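PDB 2ZKT: 2,3-bisphosphoglycerate-independent phosphoglycerate mutase from Pyrococcus horikoshii, which probably catalyses the interconversion of 2-phosphoglycerate and 3-phosphoglycerate in glycolysis, as a metal-binding mutase of the alkaline phosphatase superfamily that needs no 2,3-bisphosphoglycerate. Local coordinates for residues Q48-P51 and I52-Q56; T62-L65 and S66-Y70; T34-M37 and D38-A41. All blocks are in the same frame, centred on the assembly; numbering follows the deposited sequence.

In the fold
All three contacts are local and belong to the same metalloenzyme fold, following one another along the chain in the order 3, 1, 2. Interactions 1 and 2 are neighbours, their centres 12 Å apart: strand 45-50 leads through the turn of interaction 1 into helix 60-67, and Pro51 O is bound by Ser66 OG at 2.6 Å. Interaction 2 is the most buried, a helix end held by backbone bonds amid aromatic side chains. Interaction 1 mixes a buried carboxylate with exposed turn residues and has no hydrogen bond between its segments. Interaction 3 lies about 24 Å from interaction 1, centre to centre, partly buried beside the second subunit, with polar side chains and a water.

Interaction 1 (Q48-P51 and I52-Q56); sequences QQDP and IKPGQ
Asp50 and Lys53 approach each other where strand 45-50 gives way to a loop, their CA atoms 5.0 Å apart. Pro51 and Ile52 turn the chain between them: Pro51 has helical backbone angles, and Lys53 beyond the bend returns to an extended form. No hydrogen bond joins residues 48-51 to residues 52-56, so van der Waals contact carries the meeting. A type II beta turn follows at once, closed by Gln56 N on Lys53 O at 3.0 Å. Its two corners are well matched to Pro54, whose ring restricts phi (here -46°), and to Gly55, which adopts a positive phi of 69°.

Asp50 is the side chain that reaches over the bend. With CG anti to its own carbonyl carbon (chi1 -71°), it leans across the chain, and Asp50 CB rests 3.7 Å from Lys53 C. The carboxylate then meets the Pro54 ring, the two side chains crossing at about a right angle. Both oxygens lie against Pro54, Asp50 OD2 3.6 Å from Pro54 CG and Asp50 OD1 3.8 Å from Pro54 CA. This buried charge is answered by Arg390, whose NE forms a salt bridge with OD2. At the bend itself, the Ile52 side chain leads away from the strand overall, while its CG1 stays beside Pro51 in a looser apolar contact, 4.4 Å from Pro51 CB.

Strand 45-50 runs in the large mixed sheet between strand 361-366, antiparallel to it, and the short parallel strand 391-392, whose Arg392 is touched by the side chains of Lys53 and Pro54. Ile52 faces Tyr73 of helix 72-75 and Thr62 of helix 60-67, the helix whose first residue, Ser60, is a zinc ligand.

Interaction 2 (T62-L65 and S66-Y70); sequences TAHL and SIFGY
Leu65 O receives the backbone N of Tyr70 at 2.9 Å, a bond reaching five residues along the chain. Inside it Gly69 N binds Ser66 O, also at 2.9 Å, and Gly69 itself turns to a positive phi of 108°: together these define a Schellman motif closing helix 60-67. A side chain at Gly69 would press on the preceding carbonyl oxygen. Tyr70, its chi1 of -60° setting the ring beside its own N, then folds back over the helix end, its CB 3.3 Å from Leu65 O, and presents the ring edge to that oxygen through CD2 at 3.5 Å. The turn before it includes Ser66 N on Thr62 O and, straighter and shorter, Ile67 N on Ala63 O (2.9 Å, 159°). One turn apart, His64 CB and Phe68 CE2 approach at 4.0 Å, though the exact ring position is doubtful.

What positions these groups lies a shell further out. His64 ND1 is bonded to the backbone oxygen of Ser60, while the His64 side chain touches Asp346; both residues are zinc ligands, and that side chain comes to about 5 Å from a zinc ion. Phe68 meets Phe298 edge-to-face, and Tyr70 OH is tied to Met236 O. Helix 60-67 thus lies with Ile67 on strand 6-12, His64 and Phe68 against helix 253-261, and Leu65 and Tyr70 on Thr75 of helix 72-75.

Interaction 3 (T34-M37 and D38-A41); sequences TPNM and DKLA
Asp38 reaches back to Thr34 across the first turn of helix 35-43, just before which Thr34 sits at the N-cap position without a capping bond from its side chain. Asp38 N bonds Thr34 O at 3.1 Å. A chi1 of -67° sets the Asp38 carboxylate beside its own backbone N, facing Thr34, whose side chain it crosses at about a right angle. Thr34 OG1 gives Asp38 OD1 a weak hydrogen bond of 3.2 Å; OD1 also accepts from Phe378 N. A water donates to Asp38 OD2 at 3.1 Å and weakly accepts from Thr34 N. An alanine at this position is likely to leave Phe378 N and the Thr34 hydroxyl without their shared acceptor and the water less firmly placed.

Asn36 lies alongside Lys39, pointing the same way, with its OD1 4.0 Å from Lys39 CE. Pro35 packs on Tyr31, and Lys39 on Asn24, both of the second subunit. The Met37 chain, bent at chi3 (-93°), packs on Ile320 and Ile327 of helix 313-331, whose Asp324 carboxylate takes the backbone N of both Asn36 and Met37. Met37 O accepts Ala41 N at 2.8 Å, with an N-H...O angle of 156°.

Interaction 1 (Q48-P51 and I52-Q56)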
ATOM      1  N   GLN B  48       2.167 -14.807  13.850  1.00 37.49           N
ATOM      2  CA  GLN B  48       3.037 -15.331  12.800  1.00 38.54           C
ATOM      3  C   GLN B  48       2.781 -16.825  12.774  1.00 37.44           C
ATOM      4  O   GLN B  48       2.676 -17.463  13.833  1.00 38.83           O
ATOM      5  CB  GLN B  48       4.522 -15.133  13.129  1.00 39.22           C
ATOM      6  CG  GLN B  48       4.942 -13.751  13.522  1.00 40.58           C
ATOM      7  CD  GLN B  48       6.453 -13.656  13.717  1.00 42.68           C
ATOM      8  OE1 GLN B  48       7.202 -13.517  12.744  1.00 51.45           O
ATOM      9  NE2 GLN B  48       6.909 -13.744  14.972  1.00 38.66           N
ATOM     10  N   GLN B  49       2.681 -17.400  11.583  1.00 37.36           N
ATOM     11  CA  GLN B  49       2.454 -18.841  11.521  1.00 38.78           C
ATOM     12  C   GLN B  49       3.479 -19.525  10.649  1.00 37.72           C
ATOM     13  O   GLN B  49       3.872 -18.997   9.599  1.00 35.98           O
ATOM     14  CB  GLN B  49       1.041 -19.162  11.001  1.00 36.35           C
ATOM     15  CG  GLN B  49       0.772 -18.743   9.564  1.00 37.93           C
ATOM     16  CD  GLN B  49       1.039 -19.853   8.546  1.00 37.71           C
ATOM     17  OE1 GLN B  49       1.583 -20.913   8.871  1.00 39.68           O
ATOM     18  NE2 GLN B  49       0.658 -19.597   7.302  1.00 35.75           N
ATOM     19  N   ASP B  50       3.934 -20.685  11.121  1.00 39.15           N
ATOM     20  CA  ASP B  50       4.875 -21.503  10.372  1.00 39.23           C
ATOM     21  C   ASP B  50       3.996 -22.579   9.738  1.00 38.29           C
ATOM     22  O   ASP B  50       3.361 -23.364  10.441  1.00 38.94           O
ATOM     23  CB  ASP B  50       5.901 -22.153  11.304  1.00 38.06           C
ATOM     24  CG  ASP B  50       6.890 -21.147  11.878  1.00 41.42           C
ATOM     25  OD1 ASP B  50       7.552 -20.434  11.078  1.00 46.40           O
ATOM     26  OD2 ASP B  50       7.014 -21.074  13.125  1.00 40.58           O
ATOM     27  N   PRO B  51       3.901 -22.588   8.395  1.00 40.85           N
ATOM     28  CA  PRO B  51       3.070 -23.614   7.737  1.00 39.94           C
ATOM     29  C   PRO B  51       3.478 -25.000   8.259  1.00 40.86           C
ATOM     30  O   PRO B  51       2.640 -25.804   8.655  1.00 41.55           O
ATOM     31  CB  PRO B  51       3.421 -23.451   6.257  1.00 40.47           C
ATOM     32  CG  PRO B  51       3.754 -21.965   6.141  1.00 42.19           C
ATOM     33  CD  PRO B  51       4.537 -21.675   7.411  1.00 38.52           C
ATOM     34  N   ILE B  52       4.782 -25.265   8.279  1.00 41.82           N
ATOM     35  CA  ILE B  52       5.268 -26.566   8.749  1.00 42.39           C
ATOM     36  C   ILE B  52       6.013 -26.454  10.079  1.00 43.13           C
ATOM     37  O   ILE B  52       5.643 -27.086  11.066  1.00 45.97           O
ATOM     38  CB  ILE B  52       6.175 -27.217   7.671  1.00 42.97           C
ATOM     39  CG1 ILE B  52       5.353 -27.423   6.385  1.00 46.32           C
ATOM     40  CG2 ILE B  52       6.728 -28.551   8.165  1.00 44.03           C
ATOM     41  CD1 ILE B  52       6.129 -28.019   5.237  1.00 54.33           C
ATOM     42  N   LYS B  53       7.067 -25.643  10.098  1.00 42.87           N
ATOM     43  CA  LYS B  53       7.864 -25.435  11.301  1.00 42.43           C
ATOM     44  C   LYS B  53       8.908 -24.358  10.994  1.00 42.77           C
ATOM     45  O   LYS B  53       9.171 -24.054   9.828  1.00 44.05           O
ATOM     46  CB  LYS B  53       8.548 -26.739  11.733  1.00 43.05           C
ATOM     47  CG  LYS B  53       9.446 -27.389  10.673  1.00 42.45           C
ATOM     48  CD  LYS B  53      10.152 -28.646  11.230  1.00 42.82           C
ATOM     49  CE  LYS B  53      11.049 -29.290  10.161  1.00 45.02           C
ATOM     50  NZ  LYS B  53      11.889 -30.407  10.676  1.00 49.74           N
ATOM     51  N   PRO B  54       9.509 -23.761  12.038  1.00 42.83           N
ATOM     52  CA  PRO B  54      10.525 -22.708  11.856  1.00 42.36           C
ATOM     53  C   PRO B  54      11.586 -23.028  10.787  1.00 41.45           C
ATOM     54  O   PRO B  54      12.258 -24.075  10.838  1.00 41.01           O
ATOM     55  CB  PRO B  54      11.139 -22.575  13.251  1.00 44.18           C
ATOM     56  CG  PRO B  54       9.990 -22.918  14.156  1.00 43.65           C
ATOM     57  CD  PRO B  54       9.357 -24.112  13.467  1.00 41.75           C
ATOM     58  N   GLY B  55      11.718 -22.125   9.815  1.00 40.80           N
ATOM     59  CA  GLY B  55      12.706 -22.281   8.757  1.00 41.85           C
ATOM     60  C   GLY B  55      12.497 -23.391   7.738  1.00 41.88           C
ATOM     61  O   GLY B  55      13.405 -23.670   6.953  1.00 43.38           O
ATOM     62  N   GLN B  56      11.323 -24.029   7.738  1.00 41.64           N
ATOM     63  CA  GLN B  56      11.059 -25.104   6.775  1.00 41.06           C
ATOM     64  C   GLN B  56      10.114 -24.681   5.628  1.00 41.29           C
ATOM     65  O   GLN B  56       8.912 -24.501   5.835  1.00 39.89           O
ATOM     66  CB  GLN B  56      10.470 -26.317   7.497  1.00 40.07           C
ATOM     67  CG  GLN B  56      10.049 -27.450   6.569  1.00 43.72           C
ATOM     68  CD  GLN B  56      11.199 -27.985   5.720  1.00 49.05           C
ATOM     69  OE1 GLN B  56      12.135 -28.596   6.232  1.00 56.45           O
ATOM     70  NE2 GLN B  56      11.125 -27.753   4.409  1.00 46.80           N
TER

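Interaction 2 (T62-L65 and S66-Y70)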
ATOM      1  N   THR B  62       1.372 -29.067   0.599  1.00 44.85           N
ATOM      2  CA  THR B  62       1.591 -29.364   2.021  1.00 44.00           C
ATOM      3  C   THR B  62       1.233 -28.156   2.925  1.00 45.13           C
ATOM      4  O   THR B  62       0.793 -28.326   4.070  1.00 43.22           O
ATOM      5  CB  THR B  62       3.078 -29.765   2.290  1.00 45.83           C
ATOM      6  OG1 THR B  62       3.954 -28.688   1.898  1.00 43.00           O
ATOM      7  CG2 THR B  62       3.448 -31.039   1.505  1.00 43.79           C
ATOM      8  N   ALA B  63       1.423 -26.938   2.403  1.00 45.10           N
ATOM      9  CA  ALA B  63       1.114 -25.725   3.162  1.00 43.76           C
ATOM     10  C   ALA B  63      -0.391 -25.602   3.369  1.00 43.39           C
ATOM     11  O   ALA B  63      -0.848 -25.148   4.426  1.00 42.40           O
ATOM     12  CB  ALA B  63       1.644 -24.472   2.428  1.00 43.52           C
ATOM     13  N   HIS B  64      -1.161 -26.010   2.356  1.00 42.08           N
ATOM     14  CA  HIS B  64      -2.617 -25.908   2.447  1.00 42.94           C
ATOM     15  C   HIS B  64      -3.236 -27.028   3.303  1.00 43.15           C
ATOM     16  O   HIS B  64      -4.279 -26.861   3.923  1.00 46.76           O
ATOM     17  CB  HIS B  64      -3.212 -25.911   1.029  1.00 43.75           C
ATOM     18  CG  HIS B  64      -3.242 -24.506   0.468  1.00 43.78           C
ATOM     19  ND1 HIS B  64      -2.317 -24.013  -0.396  1.00 45.83           N
ATOM     20  CD2 HIS B  64      -4.190 -23.497   0.714  1.00 42.54           C
ATOM     21  CE1 HIS B  64      -2.707 -22.746  -0.675  1.00 43.69           C
ATOM     22  NE2 HIS B  64      -3.828 -22.413  -0.023  1.00 43.92           N
ATOM     23  N   LEU B  65      -2.599 -28.224   3.298  1.00 43.34           N
ATOM     24  CA  LEU B  65      -3.090 -29.253   4.217  1.00 43.70           C
ATOM     25  C   LEU B  65      -2.983 -28.722   5.645  1.00 44.71           C
ATOM     26  O   LEU B  65      -3.813 -28.955   6.517  1.00 46.66           O
ATOM     27  CB  LEU B  65      -2.213 -30.515   4.103  1.00 43.53           C
ATOM     28  CG  LEU B  65      -2.573 -31.456   2.938  1.00 43.13           C
ATOM     29  CD1 LEU B  65      -1.494 -32.510   2.714  1.00 44.68           C
ATOM     30  CD2 LEU B  65      -3.869 -32.245   3.146  1.00 45.73           C
ATOM     31  N   SER B  66      -1.862 -28.002   5.863  1.00 45.96           N
ATOM     32  CA  SER B  66      -1.607 -27.400   7.167  1.00 46.38           C
ATOM     33  C   SER B  66      -2.637 -26.310   7.494  1.00 47.50           C
ATOM     34  O   SER B  66      -3.243 -26.302   8.560  1.00 48.10           O
ATOM     35  CB  SER B  66      -0.188 -26.808   7.145  1.00 46.79           C
ATOM     36  OG  SER B  66       0.128 -26.256   8.422  1.00 45.31           O
ATOM     37  N   ILE B  67      -2.844 -25.385   6.558  1.00 49.21           N
ATOM     38  CA  ILE B  67      -3.803 -24.297   6.724  1.00 49.70           C
ATOM     39  C   ILE B  67      -5.216 -24.832   7.001  1.00 49.71           C
ATOM     40  O   ILE B  67      -5.969 -24.220   7.765  1.00 49.51           O
ATOM     41  CB  ILE B  67      -3.840 -23.405   5.457  1.00 50.56           C
ATOM     42  CG1 ILE B  67      -2.484 -22.697   5.271  1.00 53.73           C
ATOM     43  CG2 ILE B  67      -4.982 -22.405   5.541  1.00 50.83           C
ATOM     44  CD1 ILE B  67      -2.095 -21.727   6.386  1.00 52.88           C
ATOM     45  N   PHE B  68      -5.578 -25.964   6.386  1.00 49.34           N
ATOM     46  CA  PHE B  68      -6.917 -26.533   6.602  1.00 48.62           C
ATOM     47  C   PHE B  68      -7.060 -27.242   7.952  1.00 48.62           C
ATOM     48  O   PHE B  68      -8.155 -27.706   8.297  1.00 49.19           O
ATOM     49  CB  PHE B  68      -7.299 -27.500   5.462  1.00 47.63           C
ATOM     50  CG  PHE B  68      -7.548 -26.812   4.145  1.00 46.45           C
ATOM     51  CD1 PHE B  68      -8.404 -25.712   4.071  1.00 47.13           C
ATOM     52  CD2 PHE B  68      -6.912 -27.252   2.981  1.00 43.06           C
ATOM     53  CE1 PHE B  68      -8.624 -25.049   2.844  1.00 50.89           C
ATOM     54  CE2 PHE B  68      -7.113 -26.613   1.758  1.00 44.41           C
ATOM     55  CZ  PHE B  68      -7.971 -25.503   1.682  1.00 50.52           C
ATOM     56  N   GLY B  69      -5.954 -27.333   8.702  1.00 49.42           N
ATOM     57  CA  GLY B  69      -5.982 -27.950  10.026  1.00 49.90           C
ATOM     58  C   GLY B  69      -5.327 -29.315  10.187  1.00 50.88           C
ATOM     59  O   GLY B  69      -5.472 -29.961  11.231  1.00 52.19           O
ATOM     60  N   TYR B  70      -4.597 -29.767   9.173  1.00 51.06           N
ATOM     61  CA  TYR B  70      -3.959 -31.081   9.246  1.00 51.17           C
ATOM     62  C   TYR B  70      -2.452 -30.982   9.448  1.00 52.75           C
ATOM     63  O   TYR B  70      -1.840 -29.937   9.195  1.00 52.37           O
ATOM     64  CB  TYR B  70      -4.237 -31.868   7.951  1.00 49.53           C
ATOM     65  CG  TYR B  70      -5.714 -32.100   7.682  1.00 48.84           C
ATOM     66  CD1 TYR B  70      -6.423 -33.116   8.351  1.00 43.86           C
ATOM     67  CD2 TYR B  70      -6.416 -31.270   6.808  1.00 46.08           C
ATOM     68  CE1 TYR B  70      -7.790 -33.293   8.154  1.00 41.93           C
ATOM     69  CE2 TYR B  70      -7.788 -31.433   6.605  1.00 48.03           C
ATOM     70  CZ  TYR B  70      -8.471 -32.443   7.278  1.00 46.16           C
ATOM     71  OH  TYR B  70      -9.826 -32.604   7.062  1.00 50.27           O
TER

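Interaction 3 (T34-M37 and D38-A41)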
ATOM      1  N   THR B  34      -2.595  -0.830   2.059  1.00 42.51           N
ATOM      2  CA  THR B  34      -3.647  -1.794   2.399  1.00 40.10           C
ATOM      3  C   THR B  34      -4.499  -1.316   3.576  1.00 40.39           C
ATOM      4  O   THR B  34      -4.513  -1.944   4.643  1.00 38.16           O
ATOM      5  CB  THR B  34      -3.019  -3.153   2.783  1.00 40.14           C
ATOM      6  OG1 THR B  34      -2.192  -2.976   3.949  1.00 39.97           O
ATOM      7  CG2 THR B  34      -2.140  -3.682   1.646  1.00 37.16           C
ATOM      8  N   PRO B  35      -5.258  -0.221   3.385  1.00 41.17           N
ATOM      9  CA  PRO B  35      -6.099   0.313   4.468  1.00 40.49           C
ATOM     10  C   PRO B  35      -7.112  -0.651   5.094  1.00 40.70           C
ATOM     11  O   PRO B  35      -7.444  -0.510   6.269  1.00 40.48           O
ATOM     12  CB  PRO B  35      -6.767   1.524   3.812  1.00 40.34           C
ATOM     13  CG  PRO B  35      -6.927   1.083   2.382  1.00 38.60           C
ATOM     14  CD  PRO B  35      -5.570   0.446   2.098  1.00 42.16           C
ATOM     15  N   ASN B  36      -7.608  -1.627   4.322  1.00 40.83           N
ATOM     16  CA  ASN B  36      -8.597  -2.586   4.837  1.00 41.18           C
ATOM     17  C   ASN B  36      -7.993  -3.645   5.764  1.00 41.47           C
ATOM     18  O   ASN B  36      -8.549  -3.939   6.826  1.00 41.15           O
ATOM     19  CB  ASN B  36      -9.356  -3.246   3.671  1.00 41.38           C
ATOM     20  CG  ASN B  36     -10.349  -2.280   3.007  1.00 40.85           C
ATOM     21  OD1 ASN B  36     -11.338  -1.881   3.617  1.00 43.08           O
ATOM     22  ND2 ASN B  36     -10.069  -1.889   1.762  1.00 37.35           N
ATOM     23  N   MET B  37      -6.857  -4.217   5.381  1.00 42.95           N
ATOM     24  CA  MET B  37      -6.222  -5.198   6.255  1.00 44.49           C
ATOM     25  C   MET B  37      -5.705  -4.473   7.520  1.00 44.07           C
ATOM     26  O   MET B  37      -5.735  -5.041   8.622  1.00 43.93           O
ATOM     27  CB  MET B  37      -5.094  -5.944   5.509  1.00 44.23           C
ATOM     28  CG  MET B  37      -5.644  -6.932   4.452  1.00 44.97           C
ATOM     29  SD  MET B  37      -4.424  -7.963   3.571  1.00 48.40           S
ATOM     30  CE  MET B  37      -4.071  -6.952   2.088  1.00 43.88           C
ATOM     31  N   ASP B  38      -5.260  -3.216   7.376  1.00 44.07           N
ATOM     32  CA  ASP B  38      -4.781  -2.443   8.536  1.00 44.14           C
ATOM     33  C   ASP B  38      -5.951  -2.194   9.503  1.00 43.90           C
ATOM     34  O   ASP B  38      -5.775  -2.207  10.725  1.00 42.97           O
ATOM     35  CB  ASP B  38      -4.199  -1.078   8.113  1.00 44.42           C
ATOM     36  CG  ASP B  38      -2.903  -1.208   7.300  1.00 48.30           C
ATOM     37  OD1 ASP B  38      -2.470  -2.361   7.043  1.00 53.41           O
ATOM     38  OD2 ASP B  38      -2.326  -0.151   6.919  1.00 52.00           O
ATOM     39  N   LYS B  39      -7.139  -1.951   8.948  1.00 43.98           N
ATOM     40  CA  LYS B  39      -8.329  -1.717   9.760  1.00 44.44           C
ATOM     41  C   LYS B  39      -8.645  -2.999  10.542  1.00 42.71           C
ATOM     42  O   LYS B  39      -8.930  -2.959  11.748  1.00 44.25           O
ATOM     43  CB  LYS B  39      -9.518  -1.351   8.855  1.00 46.18           C
ATOM     44  CG  LYS B  39     -10.836  -1.181   9.599  1.00 52.46           C
ATOM     45  CD  LYS B  39     -11.975  -1.907   8.881  1.00 61.05           C
ATOM     46  CE  LYS B  39     -12.253  -1.296   7.503  1.00 65.66           C
ATOM     47  NZ  LYS B  39     -13.682  -0.884   7.319  1.00 68.60           N
ATOM     48  N   LEU B  40      -8.594  -4.137   9.846  1.00 41.69           N
ATOM     49  CA  LEU B  40      -8.870  -5.425  10.482  1.00 40.97           C
ATOM     50  C   LEU B  40      -7.808  -5.777  11.538  1.00 41.02           C
ATOM     51  O   LEU B  40      -8.136  -6.308  12.611  1.00 41.37           O
ATOM     52  CB  LEU B  40      -8.945  -6.530   9.416  1.00 40.64           C
ATOM     53  CG  LEU B  40     -10.206  -6.522   8.543  1.00 41.73           C
ATOM     54  CD1 LEU B  40     -10.099  -7.630   7.480  1.00 44.45           C
ATOM     55  CD2 LEU B  40     -11.441  -6.733   9.423  1.00 39.75           C
ATOM     56  N   ALA B  41      -6.538  -5.477  11.238  1.00 39.84           N
ATOM     57  CA  ALA B  41      -5.470  -5.749  12.201  1.00 40.75           C
ATOM     58  C   ALA B  41      -5.701  -4.860  13.422  1.00 41.13           C
ATOM     59  O   ALA B  41      -5.412  -5.241  14.565  1.00 43.92           O
ATOM     60  CB  ALA B  41      -4.099  -5.436  11.587  1.00 39.30           C
TER
HETATM   61  O   HOH W   1      -0.398  -0.181   4.524  1.00 57.76           O